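Local coordinates for protein tyrosinase (Burkholderia thailandensis, PDB 5ZRD) that probably oxidises monophenols to catechol derivatives at a paired copper centre, as a tyrosinase that works efficiently at acidic pH, at residues Y76-L89 with S354-N368. Sequence-based numbering, arbitrary orientation.
Sequences YPYWGGYCNHGNVL and SQGPTPGFAPGESLN. With CU (copper (II) ion), chain J.
Gln-355 reaches into loop 76-89 and meets His-85, a ligand of one copper in the type 3 dicopper site of the tyrosinase fold. His-85 NE2 binds the metal at 2.1 Å, with His-57 and His-94 as the other histidine ligands, while ND1 donates to Gln-355 OE1 at 2.9 Å. The amide stands steeply to the imidazole, their planes 77° apart, yet OE1 lies in the ring plane, so this second-shell bond should restrain ring rotation. The amide's other end is gripped too: Gln-355 NE2 donates to Cys-83 O in the carbonyl plane, on a lone pair. Against Trp-79 the amide lies nearly flat, 18° from the indole, with OE1 over one face near the rim; Gly-81 N sits over the opposite face. Gln-355 gets there with CG between backbone N and carbonyl carbon (chi1 70°) and the chain extended beyond. On the imidazole, CE1 is joined to Cys-83 SG, a thioether that should further limit movement of the copper ligand.

A single backbone hydrogen bond, Trp-79 N to Pro-357 O at 2.9 Å, ties the loops. Farther along, Leu-367 CD1 packs crosswise on the Asn-87 amide, whose ND2 donates to Asn-84 OD1, and Tyr-76 meets Pro-363 at about a right angle, its hydroxyl bonded to Asp-74 O of the second subunit. A water bridges the loops, donating to Asn-84 OD1 and lying 2.6 Å from Thr-358 OG1.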
loop_
_atom_site.group_PDB
_atom_site.type_symbol
_atom_site.label_atom_id
_atom_site.label_comp_id
_atom_site.label_asym_id
_atom_site.label_seq_id
_atom_site.Cartn_x
_atom_site.Cartn_y
_atom_site.Cartn_z
ATOM N N TYR A 76 5.629 -7.907 -8.636
ATOM C CA TYR A 76 5.651 -8.529 -9.907
ATOM C C TYR A 76 6.005 -7.447 -10.919
ATOM O O TYR A 76 5.673 -6.286 -10.712
ATOM C CB TYR A 76 4.300 -9.183 -10.225
ATOM C CG TYR A 76 3.145 -8.219 -10.332
ATOM C CD1 TYR A 76 2.899 -7.519 -11.493
ATOM C CD2 TYR A 76 2.254 -8.044 -9.288
ATOM C CE1 TYR A 76 1.827 -6.641 -11.608
ATOM C CE2 TYR A 76 1.173 -7.170 -9.383
ATOM C CZ TYR A 76 0.955 -6.461 -10.545
ATOM O OH TYR A 76 -0.106 -5.598 -10.658
ATOM N N PRO A 77 6.718 -7.836 -11.972
ATOM C CA PRO A 77 7.179 -6.903 -12.985
ATOM C C PRO A 77 6.022 -6.422 -13.861
ATOM O O PRO A 77 5.103 -7.168 -14.067
ATOM C CB PRO A 77 8.169 -7.709 -13.831
ATOM C CG PRO A 77 7.741 -9.153 -13.622
ATOM C CD PRO A 77 7.212 -9.199 -12.203
ATOM N N TYR A 78 6.087 -5.189 -14.340
ATOM C CA TYR A 78 5.099 -4.627 -15.255
ATOM C C TYR A 78 5.814 -3.626 -16.166
ATOM O O TYR A 78 6.964 -3.275 -15.891
ATOM C CB TYR A 78 3.938 -3.981 -14.495
ATOM C CG TYR A 78 4.279 -2.693 -13.784
ATOM C CD1 TYR A 78 4.852 -2.704 -12.522
ATOM C CD2 TYR A 78 4.001 -1.465 -14.356
ATOM C CE1 TYR A 78 5.135 -1.528 -11.844
ATOM C CE2 TYR A 78 4.297 -0.279 -13.702
ATOM C CZ TYR A 78 4.865 -0.306 -12.439
ATOM O OH TYR A 78 5.176 0.863 -11.800
ATOM N N TRP A 79 5.130 -3.195 -17.232
ATOM C CA TRP A 79 5.730 -2.264 -18.205
ATOM C C TRP A 79 4.889 -0.995 -18.313
ATOM O O TRP A 79 3.670 -1.072 -18.612
ATOM C CB TRP A 79 5.838 -2.928 -19.575
ATOM C CG TRP A 79 6.583 -2.146 -20.601
ATOM C CD1 TRP A 79 6.139 -1.834 -21.852
ATOM C CD2 TRP A 79 7.922 -1.631 -20.503
ATOM N NE1 TRP A 79 7.105 -1.136 -22.534
ATOM C CE2 TRP A 79 8.211 -0.998 -21.727
ATOM C CE3 TRP A 79 8.912 -1.628 -19.518
ATOM C CZ2 TRP A 79 9.453 -0.398 -21.983
ATOM C CZ3 TRP A 79 10.136 -1.032 -19.774
ATOM C CH2 TRP A 79 10.402 -0.424 -20.989
ATOM N N GLY A 80 5.566 0.148 -18.107
ATOM C CA GLY A 80 4.934 1.462 -18.129
ATOM C C GLY A 80 4.901 2.045 -19.522
ATOM O O GLY A 80 4.480 3.187 -19.723
ATOM N N GLY A 81 5.449 1.321 -20.487
ATOM C CA GLY A 81 5.295 1.722 -21.885
ATOM C C GLY A 81 4.172 0.917 -22.506
ATOM O O GLY A 81 3.598 0.054 -21.830
ATOM N N TYR A 82 3.873 1.188 -23.771
ATOM C CA TYR A 82 2.808 0.516 -24.489
ATOM C C TYR A 82 3.339 -0.692 -25.287
ATOM O O TYR A 82 2.550 -1.572 -25.718
ATOM C CB TYR A 82 2.138 1.549 -25.387
ATOM C CG TYR A 82 1.235 2.517 -24.666
ATOM C CD1 TYR A 82 0.109 2.058 -24.002
ATOM C CD2 TYR A 82 1.517 3.879 -24.610
ATOM C CE1 TYR A 82 -0.727 2.921 -23.312
ATOM C CE2 TYR A 82 0.673 4.763 -23.959
ATOM C CZ TYR A 82 -0.461 4.279 -23.322
ATOM O OH TYR A 82 -1.305 5.104 -22.642
ATOM N N CYS A 83 4.650 -0.754 -25.586
ATOM C CA CYS A 83 5.107 -1.755 -26.519
ATOM C C CYS A 83 4.900 -3.129 -25.871
ATOM O O CYS A 83 4.983 -3.273 -24.609
ATOM C CB CYS A 83 6.538 -1.527 -26.982
ATOM S SG CYS A 83 7.808 -1.828 -25.717
ATOM N N ASN A 84 4.555 -4.105 -26.731
ATOM C CA ASN A 84 4.404 -5.517 -26.377
ATOM C C ASN A 84 5.691 -6.278 -26.734
ATOM O O ASN A 84 6.127 -6.250 -27.898
ATOM C CB ASN A 84 3.206 -6.144 -27.087
ATOM C CG ASN A 84 1.903 -5.856 -26.392
ATOM O OD1 ASN A 84 1.645 -6.433 -25.349
ATOM N ND2 ASN A 84 1.119 -4.923 -26.920
ATOM N N HIS A 85 6.244 -6.981 -25.738
ATOM C CA HIS A 85 7.472 -7.801 -25.853
ATOM C C HIS A 85 7.320 -9.107 -25.082
ATOM O O HIS A 85 6.642 -9.169 -24.093
ATOM C CB HIS A 85 8.668 -7.035 -25.304
ATOM C CG HIS A 85 8.790 -5.688 -25.918
ATOM N ND1 HIS A 85 8.218 -4.586 -25.364
ATOM C CD2 HIS A 85 9.314 -5.296 -27.100
ATOM C CE1 HIS A 85 8.446 -3.554 -26.151
ATOM N NE2 HIS A 85 9.120 -3.958 -27.228
ATOM N N GLY A 86 7.940 -10.147 -25.564
ATOM C CA GLY A 86 7.803 -11.457 -24.987
ATOM C C GLY A 86 6.363 -11.950 -24.992
ATOM O O GLY A 86 6.008 -12.799 -24.149
ATOM N N ASN A 87 5.522 -11.473 -25.912
ATOM C CA ASN A 87 4.160 -11.972 -25.934
ATOM C C ASN A 87 3.620 -11.947 -27.368
ATOM O O ASN A 87 4.253 -11.417 -28.254
ATOM C CB ASN A 87 3.299 -11.211 -24.927
ATOM C CG ASN A 87 2.972 -9.800 -25.368
ATOM O OD1 ASN A 87 2.771 -9.553 -26.559
ATOM N ND2 ASN A 87 2.831 -8.903 -24.398
ATOM N N VAL A 88 2.448 -12.535 -27.593
ATOM C CA VAL A 88 1.986 -12.777 -28.987
ATOM C C VAL A 88 1.589 -11.471 -29.694
ATOM O O VAL A 88 1.390 -11.459 -30.906
ATOM C CB VAL A 88 0.826 -13.789 -29.020
ATOM C CG1 VAL A 88 1.308 -15.173 -28.617
ATOM C CG2 VAL A 88 -0.333 -13.356 -28.132
ATOM N N LEU A 89 1.480 -10.376 -28.977
ATOM C CA LEU A 89 1.207 -9.086 -29.609
ATOM C C LEU A 89 2.502 -8.436 -30.115
ATOM O O LEU A 89 2.442 -7.359 -30.674
ATOM C CB LEU A 89 0.510 -8.181 -28.588
ATOM C CG LEU A 89 -0.784 -8.753 -28.005
ATOM C CD1 LEU A 89 -1.484 -7.721 -27.141
ATOM C CD2 LEU A 89 -1.709 -9.229 -29.107
ATOM N N SER A 354 6.646 -12.217 -19.258
ATOM C CA SER A 354 7.855 -11.511 -19.637
ATOM C C SER A 354 7.938 -10.122 -18.962
ATOM O O SER A 354 8.175 -10.039 -17.770
ATOM C CB SER A 354 7.929 -11.465 -21.135
ATOM O OG SER A 354 9.219 -11.043 -21.536
ATOM N N GLN A 355 7.764 -9.042 -19.719
ATOM C CA GLN A 355 7.831 -7.646 -19.257
ATOM C C GLN A 355 6.709 -7.306 -18.258
ATOM O O GLN A 355 6.820 -6.342 -17.514
ATOM C CB GLN A 355 7.708 -6.704 -20.462
ATOM C CG GLN A 355 6.324 -6.665 -21.103
ATOM C CD GLN A 355 6.277 -5.723 -22.270
ATOM O OE1 GLN A 355 7.280 -5.101 -22.671
ATOM N NE2 GLN A 355 5.092 -5.633 -22.837
ATOM N N GLY A 356 5.605 -8.058 -18.278
ATOM C CA GLY A 356 4.496 -7.768 -17.402
ATOM C C GLY A 356 3.523 -6.832 -18.079
ATOM O O GLY A 356 3.768 -6.403 -19.192
ATOM N N PRO A 357 2.401 -6.530 -17.412
ATOM C CA PRO A 357 1.301 -5.845 -18.034
ATOM C C PRO A 357 1.603 -4.389 -18.404
ATOM O O PRO A 357 2.280 -3.646 -17.689
ATOM C CB PRO A 357 0.164 -5.936 -17.015
ATOM C CG PRO A 357 0.836 -6.312 -15.713
ATOM C CD PRO A 357 2.055 -7.109 -16.104
ATOM N N THR A 358 1.119 -4.018 -19.576
ATOM C CA THR A 358 1.199 -2.663 -20.058
ATOM C C THR A 358 0.036 -1.865 -19.440
ATOM O O THR A 358 -0.854 -2.454 -18.857
ATOM C CB THR A 358 1.190 -2.634 -21.586
ATOM O OG1 THR A 358 -0.051 -3.158 -22.040
ATOM C CG2 THR A 358 2.313 -3.416 -22.233
ATOM N N PRO A 359 0.071 -0.528 -19.503
ATOM C CA PRO A 359 -0.931 0.329 -18.847
ATOM C C PRO A 359 -2.388 -0.083 -19.111
ATOM O O PRO A 359 -2.751 -0.315 -20.243
ATOM C CB PRO A 359 -0.684 1.711 -19.465
ATOM C CG PRO A 359 0.806 1.697 -19.680
ATOM C CD PRO A 359 1.041 0.300 -20.218
ATOM N N GLY A 360 -3.167 -0.237 -18.049
ATOM C CA GLY A 360 -4.585 -0.607 -18.139
ATOM C C GLY A 360 -4.813 -2.123 -18.174
ATOM O O GLY A 360 -5.960 -2.540 -18.127
ATOM N N PHE A 361 -3.759 -2.952 -18.307
ATOM C CA PHE A 361 -3.899 -4.387 -18.238
ATOM C C PHE A 361 -3.707 -4.815 -16.796
ATOM O O PHE A 361 -3.007 -4.153 -16.050
ATOM C CB PHE A 361 -2.919 -5.122 -19.160
ATOM C CG PHE A 361 -3.312 -5.031 -20.603
ATOM C CD1 PHE A 361 -2.906 -3.960 -21.374
ATOM C CD2 PHE A 361 -4.177 -5.958 -21.158
ATOM C CE1 PHE A 361 -3.312 -3.848 -22.695
ATOM C CE2 PHE A 361 -4.589 -5.840 -22.478
ATOM C CZ PHE A 361 -4.154 -4.790 -23.244
ATOM N N ALA A 362 -4.348 -5.930 -16.458
ATOM C CA ALA A 362 -4.253 -6.538 -15.153
ATOM C C ALA A 362 -3.429 -7.821 -15.239
ATOM O O ALA A 362 -3.404 -8.451 -16.267
ATOM C CB ALA A 362 -5.639 -6.825 -14.626
ATOM N N PRO A 363 -2.760 -8.195 -14.154
ATOM C CA PRO A 363 -2.111 -9.489 -14.033
ATOM C C PRO A 363 -3.070 -10.616 -14.421
ATOM O O PRO A 363 -4.247 -10.550 -14.144
ATOM C CB PRO A 363 -1.716 -9.619 -12.551
ATOM C CG PRO A 363 -1.616 -8.194 -12.075
ATOM C CD PRO A 363 -2.659 -7.460 -12.880
ATOM N N GLY A 364 -2.565 -11.629 -15.092
ATOM C CA GLY A 364 -3.424 -12.756 -15.450
ATOM C C GLY A 364 -4.280 -12.509 -16.682
ATOM O O GLY A 364 -4.815 -13.455 -17.246
ATOM N N GLU A 365 -4.374 -11.275 -17.158
ATOM C CA GLU A 365 -5.269 -10.981 -18.253
ATOM C C GLU A 365 -4.776 -11.626 -19.559
ATOM O O GLU A 365 -3.577 -11.661 -19.894
ATOM C CB GLU A 365 -5.408 -9.468 -18.349
ATOM C CG GLU A 365 -6.307 -8.988 -19.470
ATOM C CD GLU A 365 -6.907 -7.619 -19.185
ATOM O OE1 GLU A 365 -6.418 -6.952 -18.260
ATOM O OE2 GLU A 365 -7.863 -7.225 -19.892
ATOM N N SER A 366 -5.734 -12.110 -20.341
ATOM C CA SER A 366 -5.437 -12.809 -21.574
ATOM C C SER A 366 -5.188 -11.807 -22.703
ATOM O O SER A 366 -5.915 -10.831 -22.848
ATOM C CB SER A 366 -6.535 -13.789 -21.932
ATOM O OG SER A 366 -6.678 -13.870 -23.341
ATOM N N LEU A 367 -4.153 -12.093 -23.500
ATOM C CA LEU A 367 -3.864 -11.408 -24.729
ATOM C C LEU A 367 -4.266 -12.306 -25.898
ATOM O O LEU A 367 -3.905 -13.506 -25.925
ATOM C CB LEU A 367 -2.366 -11.098 -24.811
ATOM C CG LEU A 367 -1.769 -10.406 -23.596
ATOM C CD1 LEU A 367 -0.267 -10.171 -23.765
ATOM C CD2 LEU A 367 -2.472 -9.091 -23.356
ATOM N N ASN A 368 -4.961 -11.709 -26.871
ATOM C CA ASN A 368 -5.451 -12.429 -28.050
ATOM C C ASN A 368 -5.600 -11.448 -29.238
ATOM O O ASN A 368 -5.108 -10.311 -29.181
ATOM C CB ASN A 368 -6.737 -13.160 -27.669
ATOM C CG ASN A 368 -7.788 -12.174 -27.214
ATOM O OD1 ASN A 368 -8.179 -11.312 -27.996
ATOM N ND2 ASN A 368 -8.150 -12.222 -25.941
HETATM CU CU CU J . 9.310 -2.748 -28.903
HETATM O O HOH W 1 -0.468 -5.141 -23.658
#